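Local coordinates for vacuolar-sorting protein BRO1 (Saccharomyces cerevisiae, PDB 1ZB1) that helps concentrate and sort cargo into multivesicular bodies and recruits the deubiquitinase Doa4 to endosomes, and whose Bro1 domain, the part present here, may bind Snf7, at residues D17-D22 with T98-E103; E189-F194 with R216-L221; Y261-H266 with I277-F282. One frame throughout, in Å; residues are numbered along the deposited sequence.

Interaction 1. Residues D17-D22 with T98-E103; sequences DTEKLD and TWYDAE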
loop_
_atom_site.group_PDB
_atom_site.type_symbol
_atom_site.label_atom_id
_atom_site.label_comp_id
_atom_site.label_asym_id
_atom_site.label_seq_id
_atom_site.Cartn_x
_atom_site.Cartn_y
_atom_site.Cartn_z
ATOM N N ASP A 17 2.309 -17.588 -1.405
ATOM C CA ASP A 17 3.236 -18.680 -1.136
ATOM C C ASP A 17 3.727 -19.258 -2.464
ATOM O O ASP A 17 3.112 -19.041 -3.504
ATOM C CB ASP A 17 2.563 -19.789 -0.315
ATOM C CG ASP A 17 2.150 -19.326 1.071
ATOM O OD1 ASP A 17 2.805 -18.412 1.614
ATOM O OD2 ASP A 17 1.177 -19.879 1.628
ATOM N N THR A 18 4.840 -19.982 -2.420
ATOM C CA THR A 18 5.408 -20.597 -3.617
ATOM C C THR A 18 6.001 -21.951 -3.265
ATOM O O THR A 18 6.349 -22.207 -2.112
ATOM C CB THR A 18 6.534 -19.732 -4.226
ATOM O OG1 THR A 18 7.007 -20.337 -5.437
ATOM C CG2 THR A 18 7.722 -19.619 -3.245
ATOM N N GLU A 19 6.123 -22.823 -4.254
ATOM C CA GLU A 19 6.709 -24.129 -4.005
ATOM C C GLU A 19 8.219 -24.043 -4.160
ATOM O O GLU A 19 8.726 -23.242 -4.946
ATOM C CB GLU A 19 6.143 -25.174 -4.975
ATOM C CG GLU A 19 4.677 -25.480 -4.712
ATOM C CD GLU A 19 4.185 -26.711 -5.436
ATOM O OE1 GLU A 19 3.049 -27.142 -5.137
ATOM O OE2 GLU A 19 4.924 -27.243 -6.297
ATOM N N LYS A 20 8.937 -24.855 -3.390
ATOM C CA LYS A 20 10.388 -24.874 -3.474
ATOM C C LYS A 20 10.787 -25.206 -4.914
ATOM O O LYS A 20 10.313 -26.182 -5.491
ATOM C CB LYS A 20 10.942 -25.910 -2.492
ATOM C CG LYS A 20 12.329 -26.444 -2.821
ATOM C CD LYS A 20 13.384 -25.359 -2.882
ATOM C CE LYS A 20 14.734 -25.976 -3.262
ATOM N NZ LYS A 20 15.798 -24.972 -3.480
ATOM N N LEU A 21 11.642 -24.375 -5.496
ATOM C CA LEU A 21 12.104 -24.581 -6.866
ATOM C C LEU A 21 13.583 -24.964 -6.821
ATOM O O LEU A 21 14.367 -24.337 -6.110
ATOM C CB LEU A 21 11.933 -23.288 -7.663
ATOM C CG LEU A 21 12.216 -23.272 -9.165
ATOM C CD1 LEU A 21 11.039 -23.888 -9.918
ATOM C CD2 LEU A 21 12.412 -21.827 -9.622
ATOM N N ASP A 22 13.970 -25.987 -7.572
ATOM C CA ASP A 22 15.372 -26.400 -7.579
ATOM C C ASP A 22 16.104 -25.798 -8.773
ATOM O O ASP A 22 16.098 -26.367 -9.864
ATOM C CB ASP A 22 15.480 -27.931 -7.615
ATOM C CG ASP A 22 16.917 -28.419 -7.488
ATOM O OD1 ASP A 22 17.122 -29.628 -7.261
ATOM O OD2 ASP A 22 17.844 -27.594 -7.618
ATOM N N THR A 98 6.053 -21.960 -9.541
ATOM C CA THR A 98 4.735 -22.283 -8.998
ATOM C C THR A 98 4.310 -21.384 -7.836
ATOM O O THR A 98 4.925 -21.402 -6.761
ATOM C CB THR A 98 4.713 -23.771 -8.548
ATOM O OG1 THR A 98 5.061 -24.605 -9.665
ATOM C CG2 THR A 98 3.335 -24.172 -8.021
ATOM N N TRP A 99 3.251 -20.605 -8.053
ATOM C CA TRP A 99 2.747 -19.685 -7.026
ATOM C C TRP A 99 1.281 -19.860 -6.641
ATOM O O TRP A 99 0.424 -20.110 -7.493
ATOM C CB TRP A 99 2.953 -18.227 -7.462
ATOM C CG TRP A 99 4.395 -17.830 -7.567
ATOM C CD1 TRP A 99 5.239 -18.070 -8.609
ATOM C CD2 TRP A 99 5.170 -17.158 -6.568
ATOM N NE1 TRP A 99 6.499 -17.588 -8.323
ATOM C CE2 TRP A 99 6.482 -17.025 -7.074
ATOM C CE3 TRP A 99 4.883 -16.655 -5.289
ATOM C CZ2 TRP A 99 7.509 -16.408 -6.350
ATOM C CZ3 TRP A 99 5.912 -16.037 -4.565
ATOM C CH2 TRP A 99 7.206 -15.922 -5.102
ATOM N N TYR A 100 1.006 -19.698 -5.349
ATOM C CA TYR A 100 -0.345 -19.802 -4.806
ATOM C C TYR A 100 -0.970 -18.415 -4.657
ATOM O O TYR A 100 -0.270 -17.426 -4.428
ATOM C CB TYR A 100 -0.325 -20.450 -3.412
ATOM C CG TYR A 100 0.025 -21.922 -3.369
ATOM C CD1 TYR A 100 1.350 -22.357 -3.469
ATOM C CD2 TYR A 100 -0.975 -22.884 -3.195
ATOM C CE1 TYR A 100 1.670 -23.719 -3.390
ATOM C CE2 TYR A 100 -0.667 -24.242 -3.119
ATOM C CZ TYR A 100 0.650 -24.651 -3.213
ATOM O OH TYR A 100 0.943 -25.988 -3.114
ATOM N N ASP A 101 -2.289 -18.336 -4.775
ATOM C CA ASP A 101 -2.971 -17.061 -4.595
ATOM C C ASP A 101 -2.908 -16.706 -3.100
ATOM O O ASP A 101 -2.957 -17.599 -2.248
ATOM C CB ASP A 101 -4.443 -17.163 -5.006
ATOM C CG ASP A 101 -4.645 -17.142 -6.510
ATOM O OD1 ASP A 101 -3.671 -16.898 -7.252
ATOM O OD2 ASP A 101 -5.793 -17.357 -6.941
ATOM N N ALA A 102 -2.809 -15.415 -2.788
ATOM C CA ALA A 102 -2.771 -14.974 -1.392
ATOM C C ALA A 102 -4.029 -15.467 -0.679
ATOM O O ALA A 102 -5.124 -15.445 -1.246
ATOM C CB ALA A 102 -2.686 -13.443 -1.317
ATOM N N GLU A 103 -3.876 -15.912 0.564
ATOM C CA GLU A 103 -5.007 -16.434 1.325
ATOM C C GLU A 103 -5.613 -15.440 2.312
ATOM O O GLU A 103 -5.080 -15.238 3.401
ATOM C CB GLU A 103 -4.586 -17.704 2.069
ATOM C CG GLU A 103 -4.287 -18.868 1.145
ATOM C CD GLU A 103 -3.823 -20.117 1.876
ATOM O OE1 GLU A 103 -3.803 -21.191 1.241
ATOM O OE2 GLU A 103 -3.473 -20.027 3.073
HETATM O O HOH W 1 -0.558 -18.030 -0.778
HETATM O O HOH W 2 -1.097 -20.767 0.280
HETATM O O HOH W 3 8.061 -22.834 -7.609
HETATM O O HOH W 4 5.012 -27.488 -9.700
#
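T18 lies over the six-membered ring of W99, its CB 3.6 Å from the ring centroid and almost on the ring normal, a CH-pi contact. The hydroxyl is turned anti to T18's own backbone N (chi1 -177°), which carries OG1 down to T98 O at 2.7 Å. E19 N reaches the same oxygen at 3.1 Å. Threonine suits the place because one small side chain offers both carbon to the indole and a hydroxyl to the backbone; OG1 is also bonded to R56, which ties the loop to helix 46-58.

On the side of the chain away from W99, E19 slants across T98 and Y100. Its CD packs on T98 CG2 at 3.7 Å, while CG approaches the edge of the Y100 ring; the carboxylate and phenol planes are 46° apart. E19 OE1 comes within 3.1 Å of Y100 OH and forms a salt bridge with K112 on the adjoining strand. A nearly straight bond from Y100 N to D17 O (2.9 Å) completes the single antiparallel bridge between T18 and W99, by which the loop before helix 23-34 extends the edge of the 97-100/112-115 hairpin.

W99 NE1 is bonded to E121, fixing the indole on which T18 rests. T98 O is held from both faces of its carbonyl plane, by T18 OG1 and E19 N, and the charge of E19 is probably balanced by K112.

Interaction 2. Residues E189-F194 with R216-L221; sequences EAQELF and RATCNL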
loop_
_atom_site.group_PDB
_atom_site.type_symbol
_atom_site.label_atom_id
_atom_site.label_comp_id
_atom_site.label_asym_id
_atom_site.label_seq_id
_atom_site.Cartn_x
_atom_site.Cartn_y
_atom_site.Cartn_z
ATOM N N GLU A 189 -3.186 5.225 3.330
ATOM C CA GLU A 189 -2.628 5.005 4.664
ATOM C C GLU A 189 -1.396 5.867 4.918
ATOM O O GLU A 189 -1.198 6.362 6.032
ATOM C CB GLU A 189 -2.286 3.527 4.881
ATOM C CG GLU A 189 -3.503 2.603 4.878
ATOM C CD GLU A 189 -3.163 1.169 5.233
ATOM O OE1 GLU A 189 -2.018 0.744 4.967
ATOM O OE2 GLU A 189 -4.042 0.457 5.768
ATOM N N ALA A 190 -0.564 6.047 3.895
ATOM C CA ALA A 190 0.627 6.877 4.047
ATOM C C ALA A 190 0.203 8.315 4.390
ATOM O O ALA A 190 0.739 8.923 5.319
ATOM C CB ALA A 190 1.455 6.856 2.760
ATOM N N GLN A 191 -0.758 8.842 3.637
ATOM C CA GLN A 191 -1.279 10.198 3.856
ATOM C C GLN A 191 -1.877 10.286 5.263
ATOM O O GLN A 191 -1.636 11.245 5.997
ATOM C CB GLN A 191 -2.359 10.524 2.813
ATOM C CG GLN A 191 -3.049 11.898 2.962
ATOM C CD GLN A 191 -2.122 13.069 2.659
ATOM O OE1 GLN A 191 -1.139 12.922 1.938
ATOM N NE2 GLN A 191 -2.447 14.247 3.197
ATOM N N GLU A 192 -2.655 9.274 5.633
ATOM C CA GLU A 192 -3.279 9.235 6.950
ATOM C C GLU A 192 -2.235 9.318 8.069
ATOM O O GLU A 192 -2.406 10.074 9.031
ATOM C CB GLU A 192 -4.116 7.960 7.093
ATOM C CG GLU A 192 -4.606 7.688 8.502
ATOM C CD GLU A 192 -5.517 6.474 8.580
ATOM O OE1 GLU A 192 -5.310 5.511 7.810
ATOM O OE2 GLU A 192 -6.431 6.477 9.426
ATOM N N LEU A 193 -1.156 8.551 7.949
ATOM C CA LEU A 193 -0.104 8.573 8.967
ATOM C C LEU A 193 0.580 9.943 9.020
ATOM O O LEU A 193 1.048 10.374 10.078
ATOM C CB LEU A 193 0.929 7.475 8.685
ATOM C CG LEU A 193 0.919 6.228 9.586
ATOM C CD1 LEU A 193 -0.497 5.841 9.965
ATOM C CD2 LEU A 193 1.626 5.085 8.879
ATOM N N PHE A 194 0.626 10.630 7.882
ATOM C CA PHE A 194 1.248 11.953 7.826
ATOM C C PHE A 194 0.421 12.929 8.665
ATOM O O PHE A 194 0.968 13.746 9.414
ATOM C CB PHE A 194 1.330 12.447 6.379
ATOM C CG PHE A 194 2.122 13.716 6.218
ATOM C CD1 PHE A 194 3.509 13.706 6.335
ATOM C CD2 PHE A 194 1.483 14.926 5.973
ATOM C CE1 PHE A 194 4.250 14.885 6.209
ATOM C CE2 PHE A 194 2.213 16.112 5.846
ATOM C CZ PHE A 194 3.599 16.088 5.965
ATOM N N ARG A 216 -8.419 16.603 4.221
ATOM C CA ARG A 216 -9.291 16.494 3.066
ATOM C C ARG A 216 -8.690 15.516 2.069
ATOM O O ARG A 216 -9.404 14.716 1.466
ATOM C CB ARG A 216 -9.493 17.851 2.392
ATOM C CG ARG A 216 -10.514 17.795 1.270
ATOM C CD ARG A 216 -11.878 17.361 1.804
ATOM N NE ARG A 216 -12.752 16.824 0.765
ATOM C CZ ARG A 216 -13.166 17.505 -0.299
ATOM N NH1 ARG A 216 -12.787 18.766 -0.478
ATOM N NH2 ARG A 216 -13.961 16.922 -1.187
ATOM N N ALA A 217 -7.375 15.578 1.902
ATOM C CA ALA A 217 -6.699 14.683 0.974
ATOM C C ALA A 217 -6.850 13.229 1.433
ATOM O O ALA A 217 -7.058 12.334 0.612
ATOM C CB ALA A 217 -5.220 15.063 0.855
ATOM N N THR A 218 -6.752 12.997 2.740
ATOM C CA THR A 218 -6.893 11.646 3.291
ATOM C C THR A 218 -8.272 11.100 2.930
ATOM O O THR A 218 -8.418 9.940 2.524
ATOM C CB THR A 218 -6.730 11.646 4.822
ATOM O OG1 THR A 218 -5.459 12.214 5.166
ATOM C CG2 THR A 218 -6.799 10.219 5.369
ATOM N N CYS A 219 -9.281 11.954 3.069
ATOM C CA CYS A 219 -10.650 11.588 2.740
ATOM C C CYS A 219 -10.752 11.210 1.265
ATOM O O CYS A 219 -11.260 10.141 0.928
ATOM C CB CYS A 219 -11.600 12.756 3.040
ATOM S SG CYS A 219 -13.221 12.587 2.255
ATOM N N ASN A 220 -10.257 12.079 0.387
ATOM C CA ASN A 220 -10.320 11.812 -1.049
ATOM C C ASN A 220 -9.637 10.491 -1.423
ATOM O O ASN A 220 -10.124 9.753 -2.274
ATOM C CB ASN A 220 -9.693 12.960 -1.850
ATOM C CG ASN A 220 -10.451 14.278 -1.690
ATOM O OD1 ASN A 220 -11.656 14.292 -1.421
ATOM N ND2 ASN A 220 -9.747 15.389 -1.873
ATOM N N LEU A 221 -8.507 10.202 -0.789
ATOM C CA LEU A 221 -7.783 8.967 -1.060
ATOM C C LEU A 221 -8.603 7.727 -0.677
ATOM O O LEU A 221 -8.682 6.761 -1.441
ATOM C CB LEU A 221 -6.447 8.978 -0.312
ATOM C CG LEU A 221 -5.186 9.430 -1.063
ATOM C CD1 LEU A 221 -5.537 10.210 -2.319
ATOM C CD2 LEU A 221 -4.316 10.255 -0.123
#
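Helices 176-198 and 208-230 are consecutive antiparallel neighbours, a helical hairpin within the all-helical part of the Bro1 domain. At the segments 189-194 and 216-221 their axes approach to 9.0 Å, with N-to-C directions 159° apart, and the closest pair of CA atoms, E192 and T218, is separated by 5.7 Å.

Q191 takes part in three of the four residue contacts, with A217, T218 and L221. Its CG stands anti to the backbone N (chi1 177°), and a bend at chi2 of 69° folds the amide toward A217. The aliphatic part does the packing: Q191 CB meets L221 CD2 at 3.5 Å, the two side chains crossing at about a right angle, while Q191 CG lies 3.3 Å from T218 OG1. A217, with only a methyl group, leaves room for the amide beside its CB. Glutamine suits this buried place because its carbons can pack while its head group bonds to backbone: OE1 accepts from A343 N in a loop alongside, and NE2 donates to L214 O.

Both branches of T218 meet helix 176-198. OG1 lies by Q191 CG while bonded to L214 O, so that this carbonyl takes bonds from side chains of both helices. E192 offers only the base of its side chain here; its extended chain carries the carboxylate off to K251 (salt bridge) and Y255 (hydrogen bond) on helix 242-269. Beside that base, T218 CG2 rests 3.9 Å from E192 CB.

Interaction 3. Residues Y261-H266 with I277-F282; sequences YYHGLH and IAFLDF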
loop_
_atom_site.group_PDB
_atom_site.type_symbol
_atom_site.label_atom_id
_atom_site.label_comp_id
_atom_site.label_asym_id
_atom_site.label_seq_id
_atom_site.Cartn_x
_atom_site.Cartn_y
_atom_site.Cartn_z
ATOM N N TYR A 261 -13.838 20.416 10.615
ATOM C CA TYR A 261 -13.596 20.889 11.970
ATOM C C TYR A 261 -12.433 21.878 12.003
ATOM O O TYR A 261 -12.574 23.007 12.481
ATOM C CB TYR A 261 -13.297 19.701 12.890
ATOM C CG TYR A 261 -12.734 20.067 14.255
ATOM C CD1 TYR A 261 -13.434 20.907 15.126
ATOM C CD2 TYR A 261 -11.512 19.556 14.680
ATOM C CE1 TYR A 261 -12.926 21.224 16.383
ATOM C CE2 TYR A 261 -10.996 19.864 15.931
ATOM C CZ TYR A 261 -11.707 20.698 16.779
ATOM O OH TYR A 261 -11.194 20.999 18.016
ATOM N N TYR A 262 -11.282 21.462 11.485
ATOM C CA TYR A 262 -10.119 22.338 11.498
ATOM C C TYR A 262 -10.302 23.602 10.666
ATOM O O TYR A 262 -9.796 24.659 11.036
ATOM C CB TYR A 262 -8.872 21.561 11.080
ATOM C CG TYR A 262 -8.305 20.769 12.233
ATOM C CD1 TYR A 262 -7.568 21.398 13.235
ATOM C CD2 TYR A 262 -8.564 19.404 12.364
ATOM C CE1 TYR A 262 -7.104 20.693 14.338
ATOM C CE2 TYR A 262 -8.109 18.691 13.462
ATOM C CZ TYR A 262 -7.380 19.339 14.445
ATOM O OH TYR A 262 -6.933 18.640 15.536
ATOM N N HIS A 263 -11.033 23.512 9.560
ATOM C CA HIS A 263 -11.266 24.696 8.745
ATOM C C HIS A 263 -12.146 25.653 9.553
ATOM O O HIS A 263 -12.060 26.876 9.405
ATOM C CB HIS A 263 -11.955 24.325 7.429
ATOM C CG HIS A 263 -12.230 25.500 6.544
ATOM N ND1 HIS A 263 -13.484 26.058 6.413
ATOM C CD2 HIS A 263 -11.408 26.241 5.764
ATOM C CE1 HIS A 263 -13.422 27.090 5.591
ATOM N NE2 HIS A 263 -12.172 27.223 5.183
ATOM N N GLY A 264 -12.984 25.081 10.412
ATOM C CA GLY A 264 -13.858 25.885 11.248
ATOM C C GLY A 264 -13.049 26.620 12.298
ATOM O O GLY A 264 -13.287 27.800 12.553
ATOM N N LEU A 265 -12.093 25.926 12.911
ATOM C CA LEU A 265 -11.245 26.542 13.923
ATOM C C LEU A 265 -10.462 27.696 13.299
ATOM O O LEU A 265 -10.093 28.653 13.979
ATOM C CB LEU A 265 -10.275 25.516 14.514
ATOM C CG LEU A 265 -10.893 24.396 15.356
ATOM C CD1 LEU A 265 -9.791 23.517 15.917
ATOM C CD2 LEU A 265 -11.719 24.993 16.491
ATOM N N HIS A 266 -10.219 27.597 11.996
ATOM C CA HIS A 266 -9.503 28.637 11.271
ATOM C C HIS A 266 -10.430 29.830 11.056
ATOM O O HIS A 266 -10.034 30.980 11.250
ATOM C CB HIS A 266 -9.011 28.096 9.925
ATOM C CG HIS A 266 -8.685 29.163 8.928
ATOM N ND1 HIS A 266 -9.495 29.441 7.848
ATOM C CD2 HIS A 266 -7.662 30.048 8.870
ATOM C CE1 HIS A 266 -8.986 30.453 7.169
ATOM N NE2 HIS A 266 -7.875 30.842 7.769
ATOM N N ILE A 277 -19.492 28.368 12.189
ATOM C CA ILE A 277 -20.563 27.564 12.764
ATOM C C ILE A 277 -21.144 26.649 11.688
ATOM O O ILE A 277 -21.518 25.510 11.961
ATOM C CB ILE A 277 -21.683 28.470 13.340
ATOM C CG1 ILE A 277 -21.142 29.243 14.546
ATOM C CG2 ILE A 277 -22.898 27.636 13.728
ATOM C CD1 ILE A 277 -22.097 30.283 15.092
ATOM N N ALA A 278 -21.207 27.153 10.460
ATOM C CA ALA A 278 -21.732 26.378 9.346
ATOM C C ALA A 278 -20.833 25.173 9.058
ATOM O O ALA A 278 -21.321 24.095 8.715
ATOM C CB ALA A 278 -21.850 27.260 8.106
ATOM N N PHE A 279 -19.522 25.356 9.205
ATOM C CA PHE A 279 -18.579 24.271 8.962
ATOM C C PHE A 279 -18.523 23.275 10.109
ATOM O O PHE A 279 -18.250 22.095 9.893
ATOM C CB PHE A 279 -17.186 24.829 8.665
ATOM C CG PHE A 279 -16.950 25.086 7.210
ATOM C CD1 PHE A 279 -16.635 24.037 6.350
ATOM C CD2 PHE A 279 -17.092 26.365 6.683
ATOM C CE1 PHE A 279 -16.465 24.256 4.982
ATOM C CE2 PHE A 279 -16.926 26.599 5.318
ATOM C CZ PHE A 279 -16.612 25.540 4.465
ATOM N N LEU A 280 -18.776 23.740 11.328
ATOM C CA LEU A 280 -18.782 22.833 12.473
ATOM C C LEU A 280 -20.040 21.984 12.336
ATOM O O LEU A 280 -20.082 20.824 12.747
ATOM C CB LEU A 280 -18.808 23.621 13.784
ATOM C CG LEU A 280 -17.447 24.066 14.330
ATOM C CD1 LEU A 280 -16.703 22.863 14.879
ATOM C CD2 LEU A 280 -16.639 24.737 13.235
ATOM N N ASP A 281 -21.060 22.590 11.739
ATOM C CA ASP A 281 -22.337 21.935 11.494
ATOM C C ASP A 281 -22.059 20.778 10.534
ATOM O O ASP A 281 -22.433 19.634 10.795
ATOM C CB ASP A 281 -23.303 22.934 10.849
ATOM C CG ASP A 281 -24.754 22.528 10.995
ATOM O OD1 ASP A 281 -25.137 21.454 10.481
ATOM O OD2 ASP A 281 -25.516 23.291 11.626
ATOM N N PHE A 282 -21.384 21.092 9.429
ATOM C CA PHE A 282 -21.038 20.099 8.420
ATOM C C PHE A 282 -20.160 19.000 9.006
ATOM O O PHE A 282 -20.341 17.819 8.697
ATOM C CB PHE A 282 -20.308 20.764 7.251
ATOM C CG PHE A 282 -19.875 19.803 6.182
ATOM C CD1 PHE A 282 -20.818 19.146 5.395
ATOM C CD2 PHE A 282 -18.524 19.550 5.962
ATOM C CE1 PHE A 282 -20.421 18.250 4.401
ATOM C CE2 PHE A 282 -18.116 18.656 4.972
ATOM C CZ PHE A 282 -19.067 18.005 4.190
#
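Segments 261-266 and 277-282 run nearly antiparallel, 167° apart in direction, with their axes 8.1 Å from each other at the closest point.

The close approach fits the glycine at 264. It has no side chain between the helices, and L280 packs straight onto its backbone, setting CD2 at 3.6 Å from G264 CA. F279 CB also lies against G264, at 4.3 Å from its CA. The two branches of L280 divide the work, for CD1 goes instead to the edge of the Y261 ring, meeting CD1 of Y261 at 3.8 Å near the ring plane. A leucine, with two methyl branches, can touch a bare backbone and an aromatic rim at once. Y261 reaches on to helix 303-322, where its ring makes an edge-to-face pair with F306.

Beside this glycine-leucine contact, the residues just before each of the two, H263 and F279, form a T-shaped pair. The imidazole points its ND1-CE1 edge into the face of the phenyl, ND1 sitting almost over the ring centre; the centroids are 4.4 Å apart and the planes inclined at 66°. With chi1 at 180° the imidazole projects away from its own main-chain N, onto the F279 face. V333 and I338 of a loop also touch this pair.

Consecutive in the chain, antiparallel and closely packed over a glycine, helices 242-269 and 275-290 form an alpha-helical hairpin of the Bro1 domain.

From the N terminus, the loop 17-22 is met 76 residues later by residues 98-103: interaction 1 closes a mostly helical loop of 75 residues and ties the chain's start to the small hairpin 97-100/112-115. Interaction 2 then joins helices 176-198 and 208-230 across 21 residues, and interaction 3 joins helices 242-269 and 275-290 across only 10. The three follow in series, neither nesting nor crossing. Interactions 2 and 3 are neighbours, with centres 19 Å apart, and are joined through the chain, helix 242-269 following helix 208-230. Interaction 1 lies 52 Å, centre to centre, from interaction 3, on the opposite side of the chain's centre, so together they span much of the elongated domain.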